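Thg1-like uncharacterized protein (Bacillus thuringiensis, PDB 4KGM) probably adds nucleotides to the 5' end of tRNA in the 3'-to-5' direction, using a polymerase palm-like catalytic domain that binds ATP and magnesium. Local coordinates at residues I17-R22 with A132-Q137. Numbering follows the deposited sequence.
Sequences IKLPER and AQVLPQ
Leu19 lies alongside Val134, the two side chains overlapping flank to flank and pointing opposite ways, so that one branch of the valine, CG1, does all the close touching. Val134 CG1 sits 3.9 Å from both CB and CD2 of Leu19. Leu19 CG stands anti to its own carbonyl carbon (chi1 -63°), which brings it toward the strand, and chi2 (168°) turns CD1 back to Ala132: CD2 stays on the valine, while Leu19 CD1 comes to 4.3 Å from Ala132 CB. Pro20 adds a looser cover, its CG 4.4 Å from Val134 CG1. The backbones keep apart, with the CA atoms of Leu19 and Val134 7.1 Å from each other, and the link across is made by apolar contacts. Leu97 at the start of helix 97-119 touches both Leu19 and Ala132, and Val25 of the neighbouring strand touches Leu19 and Val134, so the leucine is wedged among strand, helix and loop. Tyr15 of the second subunit packs on Leu19 and Pro20, and Val134 of the third subunit also meets Pro20, which buries the spot within the tetramer. Here the loop between helix 4-13 and strand 25-31 runs alongside the end of 128-134, in roughly the same direction as this outermost strand of the chain's antiparallel sheet, at an edge of the polymerase palm-like fold of the Thg1 family.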
loop_
_atom_site.group_PDB
_atom_site.type_symbol
_atom_site.label_atom_id
_atom_site.label_comp_id
_atom_site.label_asym_id
_atom_site.label_seq_id
_atom_site.Cartn_x
_atom_site.Cartn_y
_atom_site.Cartn_z
ATOM N N ILE A 17 -2.316 -2.871 -5.751
ATOM C CA ILE A 17 -1.446 -1.713 -5.651
ATOM C C ILE A 17 -0.947 -1.282 -7.024
ATOM O O ILE A 17 -0.576 -2.114 -7.851
ATOM C CB ILE A 17 -0.259 -2.010 -4.710
ATOM C CG1 ILE A 17 -0.786 -2.488 -3.354
ATOM C CG2 ILE A 17 0.623 -0.787 -4.547
ATOM C CD1 ILE A 17 0.287 -2.891 -2.385
ATOM N N LYS A 18 -0.962 0.024 -7.270
ATOM C CA LYS A 18 -0.439 0.568 -8.514
ATOM C C LYS A 18 0.636 1.614 -8.257
ATOM O O LYS A 18 0.498 2.460 -7.374
ATOM C CB LYS A 18 -1.560 1.167 -9.366
ATOM C CG LYS A 18 -2.454 0.134 -10.031
ATOM C CD LYS A 18 -3.416 0.787 -11.009
ATOM C CE LYS A 18 -4.174 -0.250 -11.821
ATOM N NZ LYS A 18 -5.146 0.383 -12.755
ATOM N N LEU A 19 1.714 1.544 -9.030
ATOM C CA LEU A 19 2.770 2.541 -8.960
ATOM C C LEU A 19 2.315 3.809 -9.669
ATOM O O LEU A 19 1.657 3.736 -10.709
ATOM C CB LEU A 19 4.046 2.012 -9.618
ATOM C CG LEU A 19 4.713 0.787 -8.990
ATOM C CD1 LEU A 19 5.777 0.225 -9.919
ATOM C CD2 LEU A 19 5.320 1.139 -7.638
ATOM N N PRO A 20 2.654 4.978 -9.105
ATOM C CA PRO A 20 2.366 6.243 -9.787
ATOM C C PRO A 20 3.047 6.274 -11.149
ATOM O O PRO A 20 4.185 5.824 -11.270
ATOM C CB PRO A 20 2.969 7.301 -8.849
ATOM C CG PRO A 20 3.886 6.550 -7.935
ATOM C CD PRO A 20 3.289 5.188 -7.794
ATOM N N GLU A 21 2.347 6.786 -12.156
ATOM C CA GLU A 21 2.830 6.761 -13.531
ATOM C C GLU A 21 3.791 7.906 -13.836
ATOM O O GLU A 21 4.083 8.735 -12.973
ATOM C CB GLU A 21 1.650 6.806 -14.506
ATOM C CG GLU A 21 0.649 5.671 -14.333
ATOM C CD GLU A 21 -0.557 5.807 -15.246
ATOM O OE1 GLU A 21 -0.556 6.712 -16.106
ATOM O OE2 GLU A 21 -1.512 5.014 -15.102
ATOM N N ARG A 22 4.272 7.934 -15.077
ATOM C CA ARG A 22 5.177 8.972 -15.569
ATOM C C ARG A 22 6.417 9.189 -14.704
ATOM O O ARG A 22 6.837 10.324 -14.484
ATOM C CB ARG A 22 4.432 10.294 -15.786
ATOM C CG ARG A 22 3.431 10.252 -16.929
ATOM C CD ARG A 22 2.967 11.647 -17.314
ATOM N NE ARG A 22 4.074 12.480 -17.777
ATOM C CZ ARG A 22 4.541 12.474 -19.021
ATOM N NH1 ARG A 22 3.999 11.675 -19.930
ATOM N NH2 ARG A 22 5.552 13.263 -19.358
ATOM N N ALA A 132 9.176 -4.603 -7.464
ATOM C CA ALA A 132 9.141 -3.398 -8.282
ATOM C C ALA A 132 9.081 -2.152 -7.411
ATOM O O ALA A 132 8.690 -2.217 -6.244
ATOM C CB ALA A 132 7.961 -3.438 -9.246
ATOM N N GLN A 133 9.472 -1.020 -7.988
ATOM C CA GLN A 133 9.487 0.246 -7.269
ATOM C C GLN A 133 9.612 1.401 -8.250
ATOM O O GLN A 133 9.807 1.188 -9.448
ATOM C CB GLN A 133 10.668 0.290 -6.300
ATOM C CG GLN A 133 12.006 0.520 -6.982
ATOM C CD GLN A 133 13.177 0.374 -6.031
ATOM O OE1 GLN A 133 13.391 -0.690 -5.450
ATOM N NE2 GLN A 133 13.942 1.445 -5.866
ATOM N N VAL A 134 9.502 2.622 -7.738
ATOM C CA VAL A 134 9.760 3.807 -8.546
ATOM C C VAL A 134 10.984 4.549 -8.023
ATOM O O VAL A 134 11.400 4.365 -6.877
ATOM C CB VAL A 134 8.552 4.771 -8.575
ATOM C CG1 VAL A 134 7.349 4.106 -9.236
ATOM C CG2 VAL A 134 8.213 5.239 -7.169
ATOM N N LEU A 135 11.561 5.386 -8.877
ATOM C CA LEU A 135 12.707 6.200 -8.507
ATOM C C LEU A 135 12.601 7.563 -9.162
ATOM O O LEU A 135 12.140 7.675 -10.296
ATOM C CB LEU A 135 14.012 5.533 -8.948
ATOM C CG LEU A 135 14.574 4.394 -8.098
ATOM C CD1 LEU A 135 15.880 3.909 -8.693
ATOM C CD2 LEU A 135 14.784 4.853 -6.671
ATOM N N PRO A 136 13.020 8.613 -8.445
ATOM C CA PRO A 136 13.139 9.925 -9.087
ATOM C C PRO A 136 14.228 9.882 -10.152
ATOM O O PRO A 136 15.145 9.066 -10.051
ATOM C CB PRO A 136 13.536 10.852 -7.932
ATOM C CG PRO A 136 14.055 9.953 -6.862
ATOM C CD PRO A 136 13.329 8.658 -7.007
ATOM N N GLN A 137 14.118 10.742 -11.159
ATOM C CA GLN A 137 15.046 10.746 -12.286
ATOM C C GLN A 137 16.516 10.887 -11.884
ATOM O O GLN A 137 17.390 10.264 -12.485
ATOM C CB GLN A 137 14.671 11.844 -13.283
ATOM C CG GLN A 137 13.424 11.546 -14.101
ATOM C CD GLN A 137 13.056 12.684 -15.035
ATOM O OE1 GLN A 137 12.778 13.799 -14.594
ATOM N NE2 GLN A 137 13.058 12.408 -16.334
#